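Local coordinates for protein homoserine O-acetyltransferase (Bacillus anthracis str. 'Ames Ancestor', PDB 3I1I) that probably transfers an acetyl group from acetyl-CoA to the hydroxyl of homoserine, an early step of methionine biosynthesis, using an alpha/beta-hydrolase fold, at residues A[58-62]-A[63-67]; A[362-365]-A[366-369]; A[247-250]-A[251-255]. All coordinates share one frame; numbering follows the deposited sequence. Where two conformers were deposited one is given.

Interaction 1. Residues A[58-62]-A[63-67]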
ATOM      1  N   ALA A  58      -1.636 -25.272  19.013  1.00 24.17           N
ATOM      2  CA  ALA A  58      -0.643 -26.309  19.374  1.00 24.86           C
ATOM      3  C   ALA A  58      -0.998 -27.685  18.827  1.00 25.27           C
ATOM      4  O   ALA A  58      -2.131 -27.964  18.393  1.00 24.44           O
ATOM      5  CB  ALA A  58      -0.444 -26.374  20.901  1.00 24.04           C
ATOM      6  N   GLY A  59       0.021 -28.535  18.798  1.00 26.87           N
ATOM      7  CA  GLY A  59      -0.158 -29.932  18.449  1.00 26.80           C
ATOM      8  C   GLY A  59      -0.466 -30.110  16.986  1.00 27.30           C
ATOM      9  O   GLY A  59      -0.129 -29.248  16.160  1.00 25.67           O
ATOM     10  N   LYS A  60      -1.070 -31.269  16.689  1.00 28.45           N
ATOM     11  CA  LYS A  60      -1.361 -31.689  15.318  1.00 29.54           C
ATOM     12  C   LYS A  60      -2.684 -32.387  15.239  1.00 29.90           C
ATOM     13  O   LYS A  60      -3.116 -33.026  16.200  1.00 29.43           O
ATOM     14  CB  LYS A  60      -0.318 -32.671  14.813  1.00 29.50           C
ATOM     15  CG  LYS A  60       1.132 -32.349  15.139  1.00 31.12           C
ATOM     16  CD  LYS A  60       2.049 -33.217  14.277  1.00 32.97           C
ATOM     17  CE  LYS A  60       3.514 -32.884  14.464  1.00 36.01           C
ATOM     18  NZ  LYS A  60       4.391 -33.434  13.371  1.00 36.53           N
ATOM     19  N   TYR A  61      -3.299 -32.284  14.066  1.00 31.16           N
ATOM     20  CA  TYR A  61      -4.576 -32.910  13.789  1.00 32.45           C
ATOM     21  C   TYR A  61      -4.422 -34.368  13.283  1.00 33.56           C
ATOM     22  O   TYR A  61      -5.345 -35.155  13.397  1.00 33.84           O
ATOM     23  CB  TYR A  61      -5.349 -32.114  12.746  1.00 32.10           C
ATOM     24  CG  TYR A  61      -5.792 -30.736  13.165  1.00 33.15           C
ATOM     25  CD1 TYR A  61      -6.585 -30.544  14.303  1.00 33.91           C
ATOM     26  CD2 TYR A  61      -5.465 -29.623  12.400  1.00 31.97           C
ATOM     27  CE1 TYR A  61      -7.003 -29.272  14.680  1.00 33.11           C
ATOM     28  CE2 TYR A  61      -5.882 -28.364  12.755  1.00 34.26           C
ATOM     29  CZ  TYR A  61      -6.655 -28.190  13.907  1.00 34.00           C
ATOM     30  OH  TYR A  61      -7.070 -26.937  14.255  1.00 31.34           O
ATOM     31  N   THR A  62      -3.291 -34.702  12.681  1.00 35.17           N
ATOM     32  CA  THR A  62      -2.955 -36.112  12.355  1.00 36.44           C
ATOM     33  C   THR A  62      -1.479 -36.263  12.658  1.00 38.13           C
ATOM     34  O   THR A  62      -0.738 -35.262  12.697  1.00 38.37           O
ATOM     35  CB  THR A  62      -3.224 -36.480  10.862  1.00 35.95           C
ATOM     36  OG1 THR A  62      -2.143 -36.021  10.046  1.00 35.94           O
ATOM     37  CG2 THR A  62      -4.526 -35.843  10.343  1.00 35.17           C
ATOM     38  N   ALA A  63      -1.023 -37.487  12.860  1.00 40.07           N
ATOM     39  CA  ALA A  63       0.402 -37.688  13.144  1.00 41.60           C
ATOM     40  C   ALA A  63       1.277 -37.440  11.907  1.00 42.92           C
ATOM     41  O   ALA A  63       2.484 -37.348  12.027  1.00 44.04           O
ATOM     42  CB  ALA A  63       0.664 -39.065  13.742  1.00 41.48           C
ATOM     43  N   HIS A  64       0.689 -37.284  10.728  1.00 44.47           N
ATOM     44  CA  HIS A  64       1.484 -36.970   9.534  1.00 45.60           C
ATOM     45  C   HIS A  64       1.422 -35.491   9.151  1.00 45.56           C
ATOM     46  O   HIS A  64       1.787 -35.136   8.031  1.00 45.00           O
ATOM     47  CB  HIS A  64       1.069 -37.861   8.335  1.00 46.27           C
ATOM     48  CG  HIS A  64      -0.346 -37.664   7.877  1.00 48.85           C
ATOM     49  ND1 HIS A  64      -0.731 -36.607   7.071  1.00 51.80           N
ATOM     50  CD2 HIS A  64      -1.470 -38.393   8.108  1.00 51.44           C
ATOM     51  CE1 HIS A  64      -2.033 -36.686   6.835  1.00 53.60           C
ATOM     52  NE2 HIS A  64      -2.507 -37.760   7.453  1.00 53.88           N
ATOM     53  N   ASP A  65       0.962 -34.634  10.068  1.00 45.72           N
ATOM     54  CA  ASP A  65       0.987 -33.183   9.827  1.00 45.38           C
ATOM     55  C   ASP A  65       2.438 -32.722   9.748  1.00 45.08           C
ATOM     56  O   ASP A  65       3.235 -32.981  10.643  1.00 44.40           O
ATOM     57  CB  ASP A  65       0.295 -32.383  10.948  1.00 45.34           C
ATOM     58  CG  ASP A  65      -1.233 -32.480  10.935  1.00 46.34           C
ATOM     59  OD1 ASP A  65      -1.807 -33.059   9.985  1.00 48.13           O
ATOM     60  OD2 ASP A  65      -1.866 -31.951  11.900  1.00 45.47           O
ATOM     61  N   GLU A  66       2.759 -31.994   8.691  1.00 45.50           N
ATOM     62  CA  GLU A  66       4.113 -31.478   8.491  1.00 46.28           C
ATOM     63  C   GLU A  66       4.492 -30.575   9.652  1.00 45.16           C
ATOM     64  O   GLU A  66       5.580 -30.694  10.214  1.00 45.70           O
ATOM     65  CB  GLU A  66       4.197 -30.642   7.207  1.00 47.25           C
ATOM     66  CG  GLU A  66       3.557 -31.275   5.955  1.00 51.32           C
ATOM     67  CD  GLU A  66       4.489 -32.233   5.208  1.00 56.58           C
ATOM     68  OE1 GLU A  66       5.534 -32.639   5.781  1.00 59.51           O
ATOM     69  OE2 GLU A  66       4.162 -32.576   4.037  1.00 59.91           O
ATOM     70  N   GLU A  67       3.565 -29.678   9.992  1.00 43.35           N
ATOM     71  CA  GLU A  67       3.747 -28.652  11.014  1.00 41.74           C
ATOM     72  C   GLU A  67       2.817 -28.833  12.197  1.00 39.22           C
ATOM     73  O   GLU A  67       1.804 -29.541  12.115  1.00 38.50           O
ATOM     74  CB  GLU A  67       3.496 -27.283  10.386  1.00 42.13           C
ATOM     75  CG  GLU A  67       4.619 -26.919   9.435  1.00 46.81           C
ATOM     76  CD  GLU A  67       4.289 -25.807   8.451  1.00 53.60           C
ATOM     77  OE1 GLU A  67       3.374 -24.973   8.716  1.00 56.86           O
ATOM     78  OE2 GLU A  67       4.992 -25.765   7.400  1.00 59.07           O
TER

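Interaction 2. Residues A[362-365]-A[366-369]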
ATOM      1  N   GLU A 362       9.381 -17.350  27.307  1.00 24.51           N
ATOM      2  CA  GLU A 362       8.687 -18.513  27.887  1.00 25.22           C
ATOM      3  C   GLU A 362       8.917 -18.598  29.399  1.00 24.65           C
ATOM      4  O   GLU A 362       8.030 -18.962  30.154  1.00 23.69           O
ATOM      5  CB  GLU A 362       9.127 -19.806  27.218  1.00 25.68           C
ATOM      6  CG  GLU A 362      10.563 -20.203  27.533  1.00 30.25           C
ATOM      7  CD  GLU A 362      11.092 -21.338  26.659  1.00 35.38           C
ATOM      8  OE1 GLU A 362      10.296 -22.186  26.192  1.00 40.31           O
ATOM      9  OE2 GLU A 362      12.323 -21.398  26.459  1.00 39.92           O
ATOM     10  N   LYS A 363      10.103 -18.243  29.848  1.00 24.76           N
ATOM     11  CA  LYS A 363      10.377 -18.343  31.273  1.00 25.68           C
ATOM     12  C   LYS A 363       9.539 -17.326  32.079  1.00 24.66           C
ATOM     13  O   LYS A 363       9.070 -17.623  33.175  1.00 24.69           O
ATOM     14  CB  LYS A 363      11.855 -18.156  31.534  1.00 25.96           C
ATOM     15  CG  LYS A 363      12.225 -18.332  32.984  1.00 30.99           C
ATOM     16  CD  LYS A 363      13.758 -18.149  33.210  1.00 36.87           C
ATOM     17  CE  LYS A 363      14.129 -18.207  34.727  1.00 40.11           C
ATOM     18  NZ  LYS A 363      15.283 -17.284  35.082  1.00 43.49           N
ATOM     19  N   LYS A 364       9.340 -16.137  31.513  1.00 23.56           N
ATOM     20  CA  LYS A 364       8.501 -15.130  32.123  1.00 22.90           C
ATOM     21  C   LYS A 364       7.036 -15.561  32.149  1.00 22.76           C
ATOM     22  O   LYS A 364       6.351 -15.338  33.157  1.00 23.16           O
ATOM     23  CB  LYS A 364       8.625 -13.806  31.383  1.00 23.06           C
ATOM     24  CG  LYS A 364       7.939 -12.636  32.075  1.00 24.14           C
ATOM     25  CD  LYS A 364       8.430 -12.465  33.497  1.00 24.11           C
ATOM     26  CE  LYS A 364       8.343 -11.057  33.981  1.00 26.68           C
ATOM     27  NZ  LYS A 364       8.385 -11.003  35.501  1.00 30.07           N
ATOM     28  N   VAL A 365       6.547 -16.158  31.058  1.00 21.51           N
ATOM     29  CA  VAL A 365       5.174 -16.577  31.000  1.00 21.58           C
ATOM     30  C   VAL A 365       4.908 -17.574  32.143  1.00 22.93           C
ATOM     31  O   VAL A 365       3.958 -17.440  32.940  1.00 21.54           O
ATOM     32  CB  VAL A 365       4.843 -17.179  29.622  1.00 21.89           C
ATOM     33  CG1 VAL A 365       3.614 -18.076  29.664  1.00 17.81           C
ATOM     34  CG2 VAL A 365       4.671 -16.017  28.570  1.00 21.96           C
ATOM     35  N   TYR A 366       5.784 -18.560  32.225  1.00 24.07           N
ATOM     36  CA  TYR A 366       5.700 -19.591  33.238  1.00 24.95           C
ATOM     37  C   TYR A 366       5.607 -18.988  34.637  1.00 24.41           C
ATOM     38  O   TYR A 366       4.742 -19.332  35.387  1.00 24.97           O
ATOM     39  CB  TYR A 366       6.938 -20.490  33.133  1.00 25.64           C
ATOM     40  CG  TYR A 366       6.995 -21.508  34.206  1.00 27.69           C
ATOM     41  CD1 TYR A 366       6.190 -22.647  34.154  1.00 29.19           C
ATOM     42  CD2 TYR A 366       7.802 -21.309  35.322  1.00 31.35           C
ATOM     43  CE1 TYR A 366       6.211 -23.581  35.193  1.00 31.07           C
ATOM     44  CE2 TYR A 366       7.841 -22.246  36.349  1.00 32.81           C
ATOM     45  CZ  TYR A 366       7.053 -23.374  36.266  1.00 32.36           C
ATOM     46  OH  TYR A 366       7.107 -24.267  37.291  1.00 37.68           O
ATOM     47  N   GLU A 367       6.514 -18.087  34.972  1.00 24.42           N
ATOM     48  CA  GLU A 367       6.528 -17.407  36.280  0.60 24.28           C
ATOM     49  C   GLU A 367       5.208 -16.669  36.525  1.00 24.12           C
ATOM     50  O   GLU A 367       4.654 -16.697  37.617  1.00 24.11           O
ATOM     51  CB  GLU A 367       7.730 -16.440  36.337  0.60 24.24           C
ATOM     52  CG  GLU A 367       7.803 -15.403  37.484  0.60 26.71           C
ATOM     53  CD  GLU A 367       9.026 -14.430  37.320  0.60 31.49           C
ATOM     54  OE1 GLU A 367       8.885 -13.198  37.495  0.60 31.88           O
ATOM     55  OE2 GLU A 367      10.135 -14.905  36.981  0.60 33.98           O
ATOM     56  N   PHE A 368       4.699 -16.005  35.498  1.00 23.83           N
ATOM     57  CA  PHE A 368       3.494 -15.214  35.626  1.00 24.12           C
ATOM     58  C   PHE A 368       2.246 -16.080  35.829  1.00 24.21           C
ATOM     59  O   PHE A 368       1.378 -15.752  36.642  1.00 23.60           O
ATOM     60  CB  PHE A 368       3.332 -14.335  34.396  1.00 23.93           C
ATOM     61  CG  PHE A 368       2.326 -13.275  34.557  1.00 23.84           C
ATOM     62  CD1 PHE A 368       2.607 -12.162  35.308  1.00 25.48           C
ATOM     63  CD2 PHE A 368       1.096 -13.373  33.957  1.00 24.49           C
ATOM     64  CE1 PHE A 368       1.661 -11.141  35.465  1.00 26.21           C
ATOM     65  CE2 PHE A 368       0.152 -12.357  34.120  1.00 25.30           C
ATOM     66  CZ  PHE A 368       0.442 -11.252  34.869  1.00 24.95           C
ATOM     67  N   LEU A 369       2.186 -17.204  35.135  1.00 25.00           N
ATOM     68  CA  LEU A 369       1.094 -18.155  35.319  1.00 25.86           C
ATOM     69  C   LEU A 369       1.079 -18.740  36.737  1.00 27.80           C
ATOM     70  O   LEU A 369       0.044 -19.192  37.209  1.00 27.74           O
ATOM     71  CB  LEU A 369       1.178 -19.271  34.286  1.00 25.10           C
ATOM     72  CG  LEU A 369       0.892 -18.828  32.855  1.00 24.77           C
ATOM     73  CD1 LEU A 369       1.112 -20.009  31.891  1.00 21.87           C
ATOM     74  CD2 LEU A 369      -0.546 -18.211  32.722  1.00 18.61           C
TER

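Interaction 3. Residues A[247-250]-A[251-255]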
ATOM      1  N   GLU A 247      22.854  -7.153 -11.173  1.00 24.15           N
ATOM      2  CA  GLU A 247      21.810  -7.331 -12.202  1.00 23.80           C
ATOM      3  C   GLU A 247      21.431  -5.986 -12.871  1.00 23.87           C
ATOM      4  O   GLU A 247      21.271  -4.955 -12.188  1.00 23.80           O
ATOM      5  CB  GLU A 247      20.578  -8.045 -11.641  1.00 24.11           C
ATOM      6  CG  GLU A 247      19.817  -7.256 -10.573  1.00 26.92           C
ATOM      7  CD  GLU A 247      18.582  -7.961 -10.004  1.00 30.22           C
ATOM      8  OE1 GLU A 247      18.158  -9.044 -10.531  1.00 34.25           O
ATOM      9  OE2 GLU A 247      18.021  -7.401  -9.019  1.00 30.16           O
ATOM     10  N   VAL A 248      21.341  -6.001 -14.211  1.00 23.16           N
ATOM     11  CA  VAL A 248      21.054  -4.817 -15.002  1.00 22.26           C
ATOM     12  C   VAL A 248      19.598  -4.747 -15.467  1.00 22.53           C
ATOM     13  O   VAL A 248      19.091  -3.701 -15.764  1.00 21.69           O
ATOM     14  CB  VAL A 248      21.997  -4.722 -16.262  1.00 23.25           C
ATOM     15  CG1 VAL A 248      23.500  -4.716 -15.844  1.00 19.87           C
ATOM     16  CG2 VAL A 248      21.660  -5.819 -17.278  1.00 21.19           C
ATOM     17  N   GLU A 249      18.888  -5.857 -15.490  1.00 23.24           N
ATOM     18  CA  GLU A 249      17.562  -5.856 -16.139  0.50 23.46           C
ATOM     19  C   GLU A 249      16.557  -4.953 -15.424  1.00 23.66           C
ATOM     20  O   GLU A 249      15.794  -4.250 -16.081  1.00 23.82           O
ATOM     21  CB  GLU A 249      16.988  -7.263 -16.328  0.50 23.63           C
ATOM     22  CG  GLU A 249      15.607  -7.313 -16.996  0.50 23.57           C
ATOM     23  CD  GLU A 249      15.533  -6.582 -18.338  0.50 25.17           C
ATOM     24  OE1 GLU A 249      14.437  -6.059 -18.668  0.50 24.04           O
ATOM     25  OE2 GLU A 249      16.556  -6.532 -19.067  0.50 24.78           O
ATOM     26  N   PRO A 250      16.562  -4.898 -14.081  1.00 23.72           N
ATOM     27  CA  PRO A 250      15.648  -3.916 -13.436  1.00 24.19           C
ATOM     28  C   PRO A 250      15.828  -2.430 -13.880  1.00 24.21           C
ATOM     29  O   PRO A 250      14.878  -1.649 -13.796  1.00 23.48           O
ATOM     30  CB  PRO A 250      15.992  -4.044 -11.936  1.00 24.33           C
ATOM     31  CG  PRO A 250      16.572  -5.489 -11.821  1.00 24.67           C
ATOM     32  CD  PRO A 250      17.384  -5.618 -13.090  1.00 23.72           C
ATOM     33  N   TYR A 251      17.028  -2.094 -14.358  1.00 23.89           N
ATOM     34  CA  TYR A 251      17.409  -0.746 -14.788  1.00 24.16           C
ATOM     35  C   TYR A 251      16.947  -0.430 -16.204  1.00 25.28           C
ATOM     36  O   TYR A 251      17.202   0.664 -16.713  1.00 24.37           O
ATOM     37  CB  TYR A 251      18.941  -0.568 -14.698  1.00 22.78           C
ATOM     38  CG  TYR A 251      19.417  -0.465 -13.292  1.00 22.88           C
ATOM     39  CD1 TYR A 251      19.676   0.773 -12.708  1.00 24.89           C
ATOM     40  CD2 TYR A 251      19.517  -1.591 -12.495  1.00 23.87           C
ATOM     41  CE1 TYR A 251      20.080   0.875 -11.383  1.00 24.62           C
ATOM     42  CE2 TYR A 251      19.895  -1.501 -11.167  1.00 23.49           C
ATOM     43  CZ  TYR A 251      20.188  -0.276 -10.623  1.00 25.85           C
ATOM     44  OH  TYR A 251      20.568  -0.212  -9.310  1.00 26.94           O
ATOM     45  N   GLU A 252      16.240  -1.368 -16.827  1.00 27.12           N
ATOM     46  CA  GLU A 252      15.951  -1.256 -18.243  1.00 28.91           C
ATOM     47  C   GLU A 252      14.485  -1.034 -18.535  1.00 28.88           C
ATOM     48  O   GLU A 252      14.162  -0.429 -19.529  1.00 29.79           O
ATOM     49  CB  GLU A 252      16.495  -2.496 -18.965  1.00 30.00           C
ATOM     50  CG  GLU A 252      18.040  -2.497 -18.974  1.00 33.93           C
ATOM     51  CD  GLU A 252      18.672  -3.709 -19.654  1.00 40.55           C
ATOM     52  OE1 GLU A 252      17.948  -4.611 -20.160  1.00 45.44           O
ATOM     53  OE2 GLU A 252      19.922  -3.758 -19.682  1.00 44.45           O
ATOM     54  N   LYS A 253      13.603  -1.511 -17.674  1.00 28.77           N
ATOM     55  CA  LYS A 253      12.159  -1.330 -17.864  1.00 28.99           C
ATOM     56  C   LYS A 253      11.506  -1.076 -16.528  1.00 28.11           C
ATOM     57  O   LYS A 253      11.924  -1.643 -15.494  1.00 28.00           O
ATOM     58  CB  LYS A 253      11.532  -2.575 -18.473  1.00 29.89           C
ATOM     59  CG  LYS A 253      12.145  -3.015 -19.807  1.00 32.65           C
ATOM     60  CD  LYS A 253      11.154  -3.883 -20.541  1.00 37.21           C
ATOM     61  CE  LYS A 253      11.769  -4.559 -21.753  1.00 41.29           C
ATOM     62  NZ  LYS A 253      12.570  -5.762 -21.337  1.00 43.79           N
ATOM     63  N   VAL A 254      10.482  -0.239 -16.523  1.00 27.27           N
ATOM     64  CA  VAL A 254       9.820   0.026 -15.275  1.00 27.17           C
ATOM     65  C   VAL A 254       9.383  -1.304 -14.677  1.00 27.47           C
ATOM     66  O   VAL A 254       9.546  -1.516 -13.483  1.00 27.30           O
ATOM     67  CB  VAL A 254       8.655   0.978 -15.418  1.00 27.26           C
ATOM     68  CG1 VAL A 254       7.885   1.098 -14.084  1.00 25.47           C
ATOM     69  CG2 VAL A 254       9.183   2.354 -15.863  1.00 27.50           C
ATOM     70  N   SER A 255       8.914  -2.224 -15.519  1.00 27.28           N
ATOM     71  CA  SER A 255       8.286  -3.463 -15.038  1.00 27.83           C
ATOM     72  C   SER A 255       9.252  -4.596 -14.722  1.00 26.71           C
ATOM     73  O   SER A 255       8.846  -5.631 -14.237  1.00 26.75           O
ATOM     74  CB  SER A 255       7.206  -3.934 -16.031  1.00 27.52           C
ATOM     75  OG  SER A 255       7.793  -4.070 -17.317  1.00 32.23           O
TER

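Interaction 1. Residues A[58-62]-A[63-67]
Asp-65 turns its carboxylate back over the chain that leads to it and binds two successive backbone amides with one oxygen. Its OD2 accepts from Tyr-61 N at 2.6 Å, on the syn side but tilted out of the carboxylate plane, and from Thr-62 N at 3.2 Å, the latter from well above that plane; both donors come from the same face. Asp-65 OD1 accepts from Thr-62 OG1 at 3.0 Å, again from above the carboxylate plane. Three donors thus fix the rotation of the group, and a short acid suits the place because its carboxylate stays close to the turn. That turn is a type I beta turn from Thr-62 to Asp-65, closed by Asp-65 N to Thr-62 O at 3.2 Å.

Thr-62 serves the turn twice, since OG1 also accepts from His-64 N. With chi1 of 81°, this oxygen lies between the backbone N and the carbonyl carbon, and it sits 3.0 Å above the plane of the His-64 ring, over its centre. Thr-62 CB adds a CH-pi contact to the same face. Lys-60 slides past Asp-65 in the opposite direction, its extended chain carrying NZ to Asp-65 O at 3.0 Å, nearly in line with the carbonyl bond.

Further out, Tyr-61 stacks on His-56 and His-103, while its OH bonds to Glu-32 of strand 24-34. The whole turn belongs to the surface loop between strands 44-48 and 75-76.

Interaction 2. Residues A[362-365]-A[366-369]
Lys-364 runs at a slant to Glu-367 on helix 362-370, an alpha-helix of the alpha/beta-hydrolase fold, and the two form an i to i+3 salt bridge. The lysine leaves the backbone with CG anti to N (chi1 -171°) and then bends at chi2 (55°), which swings its ammonium along the helix; Glu-367 reaches out extended to meet it. NZ stands 3.0 Å from Glu-367 OE1, above the carboxylate plane, but Glu-367 was modelled in two positions and the bridge, seen in one, is tentative. The firmer partner of Lys-364 NZ is Glu-341 of strand 340-342, a salt bridge that a long cationic chain is suited to reach.

Val-365 and Leu-369, one turn apart, lie side by side and point the same way, CG1 of the valine being 3.9 Å from CD1 of the leucine. These branched apolar chains, with Phe-368, form the buried side of the helix: Val-365 packs on Met-152 and Ile-313, Leu-369 on Ala-150, and Phe-368 on Leu-311 and Ile-176, all in the central sheet.

Successive i to i+4 backbone bonds hold both sets of side chains at their spacing. Among them, Leu-369 N meets Val-365 O at 2.8 Å.

Interaction 3. Residues A[247-250]-A[251-255]
Tyr-251 and Val-248 are joined by the first of two backbone hydrogen bonds that wind this piece of chain into a short 3-10 turn. Tyr-251 N reaches Val-248 O at 3.0 Å, and Glu-252 N reaches Glu-249 O at 3.0 Å; both are the i to i+3 bonds of such a turn. Pro-250, lacking an N-H, fits near its start, where its nitrogen need not donate and its ring restricts phi.

Among charged groups, Glu-249 meets two residues further along the chain, but it was modelled in two positions, and these contacts hold for one of them and are tentative. In that conformer the chain starts with CG opposite the backbone N (chi1 180°) and bends at chi2 (54°), bringing the carboxylate round to the residues that follow. Glu-249 OE1 stands 3.3 Å from Lys-253 NZ in a salt bridge whose hydrogen bond is weak, and is also bonded to the hydroxyl of Ser-256. On the other branch, Glu-249 OE2 lies 2.6 Å from Glu-252 OE1, with the two carboxylate planes almost perpendicular.

Apolar contact is slight: Pro-250 CB lies 4.3 Å from Tyr-251 CD2. Two van der Waals contacts involve oxygens instead, the methyl Val-248 CG2 touching Glu-252 OE2 at 3.6 Å and the Tyr-251 ring presenting its edge to Val-248 O.

The ring also takes part in the subunit interface: it stacks on His-294 of the second subunit, where Lys-285 of that subunit also binds the carbonyls of Lys-253 and Val-254. The turn lies in the connection from helix 234-240 to helix 259-270, and Glu-247 ties it to the latter by accepting from Ser-259 N.

How the interactions relate
All three contacts are local, and none touches another. Interactions 1 and 2 have centres 26 Å apart and nearest atoms about 13 Å apart; interaction 3 is remote from both, its centre 44 Å from that of interaction 1 and 51 Å from that of interaction 2. Interaction 2 rests against the central sheet, including strand 150-154, which leads to Ser-155, the likely nucleophile of a triad with His-351 and Asp-318. Interaction 1 shapes a surface loop following strand 44-48 of the same sheet. Interaction 3, its centre about 39 Å from the centre of the chain, instead meets another subunit.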